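Local coordinates for protein cysteine desulfurase (Fervidobacterium islandicum, PDB 6A6E) that probably uses pyridoxal-5'-phosphate to strip sulfur from L-cysteine, giving alanine and an enzyme-bound persulfide that feeds the Suf system of iron-sulfur cluster assembly, at residues P139-R142 and L143-Y147; P379-G382 and V383-K386; T54-L58 and Y59-N63. All coordinates share one frame; numbering follows the deposited sequence.

Interaction 1 (P139-R142 and L143-Y147); sequences PWVR and LSKFY
Arg142 brings the NE of its guanidinium to the edge of the Phe146 ring one helical turn on, 3.8 Å from Phe146 CE1. NE lies in the ring plane, not over a face, so this is an edge contact and no cation-pi stack; the two planes are 61° apart. CG of Arg142 is anti to the backbone N (chi1 -175°), and the bend at chi2 carries the chain along the helix to Phe146. Water 1 sits in the guanidinium plane, accepting a weak bond from NH1 and a firmer one, 3.1 Å, from Lys145 NZ; it thus lies between two like charges. Both cations find acceptors on the second subunit, Arg142 in a salt bridge to Glu257 and Lys145 at the carbonyl of Glu272. Helix 138-147 is the crossover of a beta-alpha-beta unit between strands 125-129 and 150-154, its polar flank turned to the dimer partner. On another flank, Leu143 places CB 3.2 Å from Pro139 O, and its side chain packs on Val111 of helix 103-116. Ser144, small enough to fold back, gives OG to Val141 O at 2.7 Å, taking its hydroxyl's hydrogen bond within the helix while its side chain packs on Val151.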
ATOM      1  N   PRO A 139       8.230  -3.739  15.814  1.00 14.36           N
ATOM      2  CA  PRO A 139       7.956  -2.328  16.058  1.00 15.07           C
ATOM      3  C   PRO A 139       8.022  -1.941  17.555  1.00 17.16           C
ATOM      4  O   PRO A 139       8.554  -0.899  17.902  1.00 20.74           O
ATOM      5  CB  PRO A 139       6.530  -2.124  15.515  1.00 14.43           C
ATOM      6  CG  PRO A 139       6.245  -3.264  14.614  1.00 15.01           C
ATOM      7  CD  PRO A 139       7.125  -4.404  15.094  1.00 15.51           C
ATOM      8  N   TRP A 140       7.452  -2.777  18.410  1.00 18.55           N
ATOM      9  CA  TRP A 140       7.453  -2.548  19.848  1.00 18.98           C
ATOM     10  C   TRP A 140       8.888  -2.509  20.403  1.00 18.58           C
ATOM     11  O   TRP A 140       9.255  -1.569  21.049  1.00 20.01           O
ATOM     12  CB  TRP A 140       6.629  -3.635  20.563  1.00 18.38           C
ATOM     13  CG  TRP A 140       5.202  -3.758  20.079  1.00 16.74           C
ATOM     14  CD1 TRP A 140       4.673  -4.806  19.380  1.00 18.62           C
ATOM     15  CD2 TRP A 140       4.126  -2.849  20.293  1.00 16.69           C
ATOM     16  NE1 TRP A 140       3.360  -4.561  19.075  1.00 16.88           N
ATOM     17  CE2 TRP A 140       2.990  -3.395  19.681  1.00 17.55           C
ATOM     18  CE3 TRP A 140       4.005  -1.627  20.943  1.00 17.21           C
ATOM     19  CZ2 TRP A 140       1.763  -2.734  19.676  1.00 16.60           C
ATOM     20  CZ3 TRP A 140       2.792  -1.019  20.980  1.00 17.49           C
ATOM     21  CH2 TRP A 140       1.695  -1.571  20.351  1.00 17.91           C
ATOM     22  N   VAL A 141       9.709  -3.489  20.059  1.00 20.01           N
ATOM     23  CA  VAL A 141      11.053  -3.585  20.619  1.00 20.10           C
ATOM     24  C   VAL A 141      11.909  -2.438  20.107  1.00 22.21           C
ATOM     25  O   VAL A 141      12.546  -1.731  20.896  1.00 20.72           O
ATOM     26  CB  VAL A 141      11.691  -4.906  20.252  1.00 22.03           C
ATOM     27  CG1 VAL A 141      13.167  -4.920  20.566  1.00 24.41           C
ATOM     28  CG2 VAL A 141      10.915  -6.057  20.901  1.00 24.72           C
ATOM     29  N   ARG A 142      11.878  -2.154  18.806  1.00 21.10           N
ATOM     30  CA  ARG A 142      12.651  -1.028  18.304  1.00 19.62           C
ATOM     31  C   ARG A 142      12.123   0.343  18.753  1.00 21.66           C
ATOM     32  O   ARG A 142      12.900   1.220  19.172  1.00 21.77           O
ATOM     33  CB  ARG A 142      12.749  -1.016  16.780  1.00 21.97           C
ATOM     34  CG  ARG A 142      13.665   0.117  16.241  1.00 22.43           C
ATOM     35  CD  ARG A 142      15.095  -0.030  16.779  1.00 22.91           C
ATOM     36  NE  ARG A 142      16.023   0.873  16.146  1.00 24.14           N
ATOM     37  CZ  ARG A 142      17.355   0.783  16.259  1.00 27.62           C
ATOM     38  NH1 ARG A 142      17.938  -0.112  17.054  1.00 27.29           N
ATOM     39  NH2 ARG A 142      18.119   1.589  15.551  1.00 25.36           N
ATOM     40  N   LEU A 143      10.822   0.573  18.650  1.00 20.12           N
ATOM     41  CA  LEU A 143      10.340   1.859  19.056  1.00 20.26           C
ATOM     42  C   LEU A 143      10.407   2.139  20.582  1.00 22.99           C
ATOM     43  O   LEU A 143      10.435   3.338  20.972  1.00 21.93           O
ATOM     44  CB  LEU A 143       8.991   2.224  18.474  1.00 20.41           C
ATOM     45  CG  LEU A 143       8.938   2.451  16.948  1.00 18.77           C
ATOM     46  CD1 LEU A 143       7.489   2.459  16.528  1.00 20.32           C
ATOM     47  CD2 LEU A 143       9.626   3.715  16.525  1.00 19.10           C
ATOM     48  N   SER A 144      10.533   1.086  21.407  1.00 24.17           N
ATOM     49  CA  SER A 144      10.761   1.294  22.872  1.00 25.39           C
ATOM     50  C   SER A 144      12.052   2.124  23.086  1.00 28.26           C
ATOM     51  O   SER A 144      12.114   2.958  23.981  1.00 31.60           O
ATOM     52  CB  SER A 144      10.807  -0.011  23.624  1.00 23.53           C
ATOM     53  OG  SER A 144      11.999  -0.748  23.346  1.00 24.57           O
ATOM     54  N   LYS A 145      13.016   1.978  22.180  1.00 28.85           N
ATOM     55  CA  LYS A 145      14.261   2.741  22.252  1.00 30.84           C
ATOM     56  C   LYS A 145      14.085   4.216  21.920  1.00 28.85           C
ATOM     57  O   LYS A 145      14.907   4.970  22.318  1.00 31.83           O
ATOM     58  CB  LYS A 145      15.332   2.148  21.373  1.00 32.13           C
ATOM     59  CG  LYS A 145      15.449   0.633  21.473  1.00 37.69           C
ATOM     60  CD  LYS A 145      16.122   0.136  22.740  1.00 41.09           C
ATOM     61  CE  LYS A 145      15.820  -1.334  22.983  1.00 42.85           C
ATOM     62  NZ  LYS A 145      16.339  -2.319  21.978  1.00 46.45           N
ATOM     63  N   PHE A 146      13.023   4.630  21.227  1.00 27.27           N
ATOM     64  CA  PHE A 146      12.783   6.032  20.886  1.00 27.55           C
ATOM     65  C   PHE A 146      11.765   6.655  21.823  1.00 29.99           C
ATOM     66  O   PHE A 146      11.835   7.840  22.083  1.00 34.22           O
ATOM     67  CB  PHE A 146      12.289   6.228  19.406  1.00 26.58           C
ATOM     68  CG  PHE A 146      13.338   5.918  18.367  1.00 25.29           C
ATOM     69  CD1 PHE A 146      13.574   4.625  17.983  1.00 26.98           C
ATOM     70  CD2 PHE A 146      14.126   6.914  17.835  1.00 25.64           C
ATOM     71  CE1 PHE A 146      14.564   4.296  17.082  1.00 26.77           C
ATOM     72  CE2 PHE A 146      15.139   6.606  16.917  1.00 26.13           C
ATOM     73  CZ  PHE A 146      15.357   5.297  16.551  1.00 26.67           C
ATOM     74  N   TYR A 147      10.751   5.906  22.252  1.00 29.93           N
ATOM     75  CA  TYR A 147       9.711   6.498  23.034  1.00 30.25           C
ATOM     76  C   TYR A 147       9.818   6.155  24.542  1.00 31.20           C
ATOM     77  O   TYR A 147       9.093   6.735  25.319  1.00 35.71           O
ATOM     78  CB  TYR A 147       8.331   6.136  22.497  1.00 33.62           C
ATOM     79  CG  TYR A 147       7.944   6.642  21.084  1.00 37.40           C
ATOM     80  CD1 TYR A 147       7.781   8.008  20.774  1.00 36.79           C
ATOM     81  CD2 TYR A 147       7.681   5.728  20.082  1.00 34.33           C
ATOM     82  CE1 TYR A 147       7.401   8.407  19.483  1.00 39.85           C
ATOM     83  CE2 TYR A 147       7.293   6.111  18.831  1.00 37.92           C
ATOM     84  CZ  TYR A 147       7.163   7.438  18.501  1.00 41.63           C
ATOM     85  OH  TYR A 147       6.756   7.693  17.171  1.00 40.58           O
TER
HETATM   86  O   HOH W   1      16.703  -2.574  18.944  1.00 14.12           O

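Interaction 2 (P379-G382 and V383-K386); sequences PLMG and VLAK
The backbone of 379-386 runs as continuous helix, Leu384 N bonding to Leu380 O at 3.0 Å almost in line with the carbonyl, and Ala385 N to Met381 O at the same length, while the bond from Val383 N to Pro379 O is weak at 3.5 Å. Pro379 suits this first turn, where its ring nitrogen has no hydrogen to give. Leu384 is the apolar hub of the side chains. Its CG lies 4.1 Å from CD1 of Leu380, and its CD1 meets the methyl CE of Met381 at 4.0 Å, so Leu380 takes the CG and CD2 side of this leucine and Met381 the CD1 branch. Met381 reaches it because its chain bends at chi2 (-66°) and again at chi3, swinging CE back toward the following turn; a flexible, unbranched thioether suits such a path. Leu380 sets off differently, with CG anti to the backbone N (chi1 174°), and also packs on Val188. This is the i to i+3 and i to i+4 packing of an amphipathic helix. Helix 378-387 follows closely on Cys376, modified to S-mercaptocysteine, as expected of a desulfurase that carries sulfur as a persulfide. Val383 sets CB 3.4 Å from Leu380 O, its branched side chain meeting Gln130, and with Pro379 it packs on Phe271 of the second subunit. On the exposed side, Gly382 adds no side chain, and the compact CB of Ala385 rests 3.5 Å from Gly382 O while also meeting Phe392. Lys386 brings its CG near the same carbonyl.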
ATOM      1  N   PRO A 379      12.624 -15.156  17.523  1.00 23.15           N
ATOM      2  CA  PRO A 379      12.690 -15.482  18.931  1.00 24.00           C
ATOM      3  C   PRO A 379      11.901 -16.775  19.298  1.00 25.36           C
ATOM      4  O   PRO A 379      12.360 -17.539  20.172  1.00 25.40           O
ATOM      5  CB  PRO A 379      12.155 -14.204  19.621  1.00 22.94           C
ATOM      6  CG  PRO A 379      12.294 -13.119  18.586  1.00 21.92           C
ATOM      7  CD  PRO A 379      12.023 -13.832  17.303  1.00 21.96           C
ATOM      8  N   LEU A 380      10.794 -17.065  18.602  1.00 24.36           N
ATOM      9  CA  LEU A 380      10.086 -18.304  18.867  1.00 23.16           C
ATOM     10  C   LEU A 380      10.972 -19.529  18.618  1.00 24.22           C
ATOM     11  O   LEU A 380      10.876 -20.512  19.331  1.00 21.08           O
ATOM     12  CB  LEU A 380       8.781 -18.403  18.107  1.00 22.51           C
ATOM     13  CG  LEU A 380       7.961 -19.688  18.145  1.00 24.08           C
ATOM     14  CD1 LEU A 380       7.572 -20.077  19.544  1.00 25.32           C
ATOM     15  CD2 LEU A 380       6.706 -19.584  17.285  1.00 23.49           C
ATOM     16  N   MET A 381      11.855 -19.472  17.645  1.00 22.89           N
ATOM     17  CA  MET A 381      12.695 -20.614  17.365  1.00 27.15           C
ATOM     18  C   MET A 381      13.539 -20.991  18.581  1.00 25.97           C
ATOM     19  O   MET A 381      13.712 -22.165  18.851  1.00 27.84           O
ATOM     20  CB  MET A 381      13.607 -20.372  16.151  1.00 27.08           C
ATOM     21  CG  MET A 381      12.852 -20.114  14.846  1.00 28.81           C
ATOM     22  SD  MET A 381      11.925 -21.526  14.261  1.00 29.64           S
ATOM     23  CE  MET A 381      10.225 -20.999  14.329  1.00 31.63           C
ATOM     24  N   GLY A 382      14.060 -20.014  19.304  1.00 26.01           N
ATOM     25  CA  GLY A 382      14.841 -20.297  20.496  1.00 26.55           C
ATOM     26  C   GLY A 382      14.052 -21.005  21.583  1.00 28.56           C
ATOM     27  O   GLY A 382      14.579 -21.873  22.241  1.00 30.78           O
ATOM     28  N   VAL A 383      12.783 -20.618  21.773  1.00 26.30           N
ATOM     29  CA  VAL A 383      11.862 -21.349  22.623  1.00 25.51           C
ATOM     30  C   VAL A 383      11.663 -22.780  22.148  1.00 26.31           C
ATOM     31  O   VAL A 383      11.672 -23.696  22.949  1.00 26.50           O
ATOM     32  CB  VAL A 383      10.491 -20.602  22.728  1.00 26.14           C
ATOM     33  CG1 VAL A 383       9.457 -21.386  23.535  1.00 27.41           C
ATOM     34  CG2 VAL A 383      10.707 -19.197  23.298  1.00 24.62           C
ATOM     35  N   LEU A 384      11.450 -23.015  20.861  1.00 26.52           N
ATOM     36  CA  LEU A 384      11.214 -24.397  20.394  1.00 27.98           C
ATOM     37  C   LEU A 384      12.463 -25.324  20.530  1.00 29.06           C
ATOM     38  O   LEU A 384      12.341 -26.548  20.692  1.00 29.52           O
ATOM     39  CB  LEU A 384      10.734 -24.422  18.944  1.00 26.64           C
ATOM     40  CG  LEU A 384       9.466 -23.630  18.617  1.00 25.76           C
ATOM     41  CD1 LEU A 384       9.181 -23.713  17.127  1.00 26.27           C
ATOM     42  CD2 LEU A 384       8.295 -24.184  19.380  1.00 26.90           C
ATOM     43  N   ALA A 385      13.631 -24.718  20.439  1.00 29.87           N
ATOM     44  CA  ALA A 385      14.876 -25.427  20.535  1.00 33.83           C
ATOM     45  C   ALA A 385      14.968 -26.128  21.893  1.00 35.91           C
ATOM     46  O   ALA A 385      15.309 -27.288  21.947  1.00 33.87           O
ATOM     47  CB  ALA A 385      16.025 -24.463  20.340  1.00 32.90           C
ATOM     48  N   LYS A 386      14.577 -25.449  22.973  1.00 38.92           N
ATOM     49  CA  LYS A 386      14.609 -26.061  24.304  1.00 39.46           C
ATOM     50  C   LYS A 386      13.778 -27.313  24.418  1.00 40.35           C
ATOM     51  O   LYS A 386      14.189 -28.240  25.082  1.00 50.87           O
ATOM     52  CB  LYS A 386      14.211 -25.081  25.390  1.00 43.15           C
ATOM     53  CG  LYS A 386      15.142 -23.896  25.558  1.00 48.58           C
ATOM     54  CD  LYS A 386      14.668 -23.079  26.760  1.00 58.52           C
ATOM     55  CE  LYS A 386      14.813 -21.585  26.542  1.00 64.26           C
ATOM     56  NZ  LYS A 386      16.238 -21.191  26.414  1.00 70.12           N
TER

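Interaction 3 (T54-L58 and Y59-N63); sequences TDFYL and YHYSN
Tyr59 closes the last turn of helix 47-59, its N bonding to Asp55 O at 2.9 Å and its ring reaching back so that Tyr59 CD2 lies 3.7 Å from Asp55 OD1. Carboxylate and ring planes stand 36° apart. Leu58 lies across the ring plane from that carboxylate, its CB 3.9 Å from Tyr59 CD2, and the ring also packs on Pro23 of the second subunit. An aromatic that tolerates polar company suits this partly exposed helix end, and replacing Tyr59 with an alanine would probably leave Leu58 CB and the Asp55 carboxylate without their ring neighbour and open a gap against Pro23. His60, the first residue to leave helical angles, still gives its N to Phe56 O at 2.9 Å. Its CG lies anti to the carbonyl carbon (chi1 -58°), which brings the ring back to Asp55: Asp55 OD2 meets the ring edge, 3.3 Å from His60 CD2, and water 2 bridges Asp55 OD1 and His60 NE2. With ND1 bonded to Glu74, both imidazole nitrogens have partners. CB of His60 also rests 3.8 Å from CD1 of Phe56. Tyr61 then turns back toward the helix, CD1 at its ring edge 4.1 Å from Phe56 CE2. Its hydroxyl bonds to Ser42 of the second subunit, as that of Tyr57 does to Thr241 there. Ser62 donates OG to its neighbour's carbonyl, Tyr61 O. Phe56, large and apolar, packs beneath this turn against Ala75 and Ala78 of helix 70-90 and, with Tyr57, against helix 290-306.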
ATOM      1  N   THR A  54     -10.286  -6.184 -12.599  1.00 18.24           N
ATOM      2  CA  THR A  54      -9.925  -5.799 -13.955  1.00 19.98           C
ATOM      3  C   THR A  54     -10.993  -4.885 -14.621  1.00 19.79           C
ATOM      4  O   THR A  54     -10.672  -3.846 -15.179  1.00 21.05           O
ATOM      5  CB  THR A  54      -9.754  -7.043 -14.860  1.00 22.92           C
ATOM      6  OG1 THR A  54      -8.576  -7.738 -14.495  1.00 23.39           O
ATOM      7  CG2 THR A  54      -9.599  -6.615 -16.344  1.00 23.79           C
ATOM      8  N   ASP A  55     -12.261  -5.266 -14.516  1.00 19.40           N
ATOM      9  CA  ASP A  55     -13.368  -4.450 -14.995  1.00 20.14           C
ATOM     10  C   ASP A  55     -13.394  -3.059 -14.296  1.00 18.68           C
ATOM     11  O   ASP A  55     -13.621  -2.034 -14.925  1.00 17.17           O
ATOM     12  CB  ASP A  55     -14.700  -5.191 -14.790  1.00 22.62           C
ATOM     13  CG  ASP A  55     -15.931  -4.288 -15.016  1.00 25.93           C
ATOM     14  OD1 ASP A  55     -16.297  -4.093 -16.177  1.00 26.54           O
ATOM     15  OD2 ASP A  55     -16.510  -3.741 -14.025  1.00 28.49           O
ATOM     16  N   PHE A  56     -13.127  -3.052 -12.990  1.00 17.98           N
ATOM     17  CA  PHE A  56     -13.048  -1.829 -12.270  1.00 17.10           C
ATOM     18  C   PHE A  56     -11.900  -0.913 -12.784  1.00 15.86           C
ATOM     19  O   PHE A  56     -12.152   0.234 -13.125  1.00 15.10           O
ATOM     20  CB  PHE A  56     -12.925  -2.090 -10.765  1.00 17.36           C
ATOM     21  CG  PHE A  56     -12.887  -0.823  -9.964  1.00 17.11           C
ATOM     22  CD1 PHE A  56     -14.067  -0.141  -9.672  1.00 18.01           C
ATOM     23  CD2 PHE A  56     -11.678  -0.277  -9.556  1.00 17.44           C
ATOM     24  CE1 PHE A  56     -14.036   1.077  -8.947  1.00 17.52           C
ATOM     25  CE2 PHE A  56     -11.634   0.907  -8.833  1.00 16.33           C
ATOM     26  CZ  PHE A  56     -12.835   1.574  -8.525  1.00 18.43           C
ATOM     27  N   TYR A  57     -10.679  -1.448 -12.907  1.00 15.88           N
ATOM     28  CA  TYR A  57      -9.532  -0.701 -13.429  1.00 16.44           C
ATOM     29  C   TYR A  57      -9.790  -0.154 -14.810  1.00 17.20           C
ATOM     30  O   TYR A  57      -9.313   0.959 -15.157  1.00 17.01           O
ATOM     31  CB  TYR A  57      -8.256  -1.582 -13.505  1.00 16.67           C
ATOM     32  CG  TYR A  57      -7.272  -1.569 -12.320  1.00 17.87           C
ATOM     33  CD1 TYR A  57      -6.834  -0.371 -11.735  1.00 18.85           C
ATOM     34  CD2 TYR A  57      -6.709  -2.763 -11.832  1.00 19.23           C
ATOM     35  CE1 TYR A  57      -5.925  -0.373 -10.689  1.00 18.01           C
ATOM     36  CE2 TYR A  57      -5.779  -2.764 -10.799  1.00 18.98           C
ATOM     37  CZ  TYR A  57      -5.382  -1.538 -10.254  1.00 18.53           C
ATOM     38  OH  TYR A  57      -4.505  -1.527  -9.229  1.00 18.85           O
ATOM     39  N   LEU A  58     -10.468  -0.959 -15.653  1.00 16.30           N
ATOM     40  CA  LEU A  58     -10.535  -0.614 -17.082  1.00 17.58           C
ATOM     41  C   LEU A  58     -11.750   0.286 -17.372  1.00 17.39           C
ATOM     42  O   LEU A  58     -11.688   1.066 -18.283  1.00 20.36           O
ATOM     43  CB  LEU A  58     -10.544  -1.863 -17.981  1.00 18.59           C
ATOM     44  CG  LEU A  58      -9.251  -2.678 -18.000  1.00 21.22           C
ATOM     45  CD1 LEU A  58      -9.401  -3.969 -18.795  1.00 22.26           C
ATOM     46  CD2 LEU A  58      -8.083  -1.814 -18.528  1.00 21.59           C
ATOM     47  N   TYR A  59     -12.820   0.196 -16.595  1.00 18.29           N
ATOM     48  CA  TYR A  59     -14.070   0.891 -16.940  1.00 19.13           C
ATOM     49  C   TYR A  59     -14.656   1.813 -15.855  1.00 20.79           C
ATOM     50  O   TYR A  59     -15.522   2.674 -16.182  1.00 21.05           O
ATOM     51  CB  TYR A  59     -15.148  -0.127 -17.397  1.00 21.17           C
ATOM     52  CG  TYR A  59     -14.813  -0.895 -18.701  1.00 21.65           C
ATOM     53  CD1 TYR A  59     -14.925  -0.275 -19.961  1.00 26.17           C
ATOM     54  CD2 TYR A  59     -14.366  -2.187 -18.672  1.00 22.73           C
ATOM     55  CE1 TYR A  59     -14.612  -0.961 -21.165  1.00 24.40           C
ATOM     56  CE2 TYR A  59     -14.093  -2.902 -19.866  1.00 25.58           C
ATOM     57  CZ  TYR A  59     -14.218  -2.267 -21.108  1.00 25.62           C
ATOM     58  OH  TYR A  59     -13.916  -2.931 -22.273  1.00 28.61           O
ATOM     59  N   HIS A  60     -14.227   1.672 -14.603  1.00 16.86           N
ATOM     60  CA  HIS A  60     -14.894   2.409 -13.513  1.00 18.58           C
ATOM     61  C   HIS A  60     -13.934   3.198 -12.631  1.00 16.69           C
ATOM     62  O   HIS A  60     -14.221   3.451 -11.509  1.00 15.11           O
ATOM     63  CB  HIS A  60     -15.738   1.495 -12.682  1.00 18.52           C
ATOM     64  CG  HIS A  60     -16.787   0.799 -13.499  1.00 21.28           C
ATOM     65  ND1 HIS A  60     -17.897   1.457 -13.983  1.00 21.61           N
ATOM     66  CD2 HIS A  60     -16.822  -0.451 -14.030  1.00 23.58           C
ATOM     67  CE1 HIS A  60     -18.599   0.618 -14.726  1.00 24.01           C
ATOM     68  NE2 HIS A  60     -17.966  -0.542 -14.783  1.00 21.33           N
ATOM     69  N   TYR A  61     -12.811   3.591 -13.186  1.00 17.02           N
ATOM     70  CA  TYR A  61     -11.664   4.012 -12.359  1.00 18.24           C
ATOM     71  C   TYR A  61     -11.364   5.489 -12.494  1.00 17.01           C
ATOM     72  O   TYR A  61     -11.359   6.009 -13.587  1.00 16.95           O
ATOM     73  CB  TYR A  61     -10.416   3.215 -12.760  1.00 19.07           C
ATOM     74  CG  TYR A  61      -9.214   3.738 -12.033  1.00 20.98           C
ATOM     75  CD1 TYR A  61      -8.942   3.305 -10.748  1.00 21.88           C
ATOM     76  CD2 TYR A  61      -8.449   4.773 -12.549  1.00 19.42           C
ATOM     77  CE1 TYR A  61      -7.882   3.824 -10.043  1.00 22.38           C
ATOM     78  CE2 TYR A  61      -7.404   5.301 -11.842  1.00 19.99           C
ATOM     79  CZ  TYR A  61      -7.125   4.798 -10.592  1.00 21.99           C
ATOM     80  OH  TYR A  61      -6.097   5.293  -9.829  1.00 24.77           O
ATOM     81  N   SER A  62     -11.117   6.139 -11.366  1.00 16.74           N
ATOM     82  CA  SER A  62     -10.552   7.455 -11.270  1.00 17.05           C
ATOM     83  C   SER A  62     -10.218   7.666  -9.815  1.00 15.35           C
ATOM     84  O   SER A  62     -10.534   6.850  -9.011  1.00 15.18           O
ATOM     85  CB  SER A  62     -11.560   8.558 -11.615  1.00 21.71           C
ATOM     86  OG  SER A  62     -11.676   8.729 -12.986  1.00 28.36           O
ATOM     87  N   ASN A  63      -9.606   8.792  -9.471  1.00 15.51           N
ATOM     88  CA  ASN A  63      -9.298   9.048  -8.071  1.00 16.64           C
ATOM     89  C   ASN A  63     -10.594   9.436  -7.380  1.00 17.70           C
ATOM     90  O   ASN A  63     -11.547   9.907  -8.015  1.00 20.29           O
ATOM     91  CB  ASN A  63      -8.214  10.104  -7.893  1.00 15.99           C
ATOM     92  CG  ASN A  63      -7.394   9.853  -6.604  1.00 16.39           C
ATOM     93  OD1 ASN A  63      -7.920   9.242  -5.620  1.00 14.20           O
ATOM     94  ND2 ASN A  63      -6.126  10.291  -6.597  1.00 14.98           N
TER
HETATM   95  O   HOH W   2     -18.322  -2.662 -16.752  1.00 29.98           O

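Overall arrangement
From the N terminus, interaction 3 comes first, at the exit of helix 47-59, and joins that helix end to helices 70-90 and 290-306. Interaction 1 follows within helix 138-147, beside the seven-stranded sheet typical of this PLP-enzyme fold, and interaction 2 lies in helix 378-387, between strands 368-373 and 396-400 of the smaller sheet. Each is a local contact within one unbroken run, so none closes a long loop, and the three stand in series without nesting or crossing. Interactions 1 and 2 approach to about 8 Å between nearest atoms; interactions 2 and 3, centres 47 Å apart, flank the chain's centre from opposite sides. All three reach the second subunit, placing them at the dimer interface.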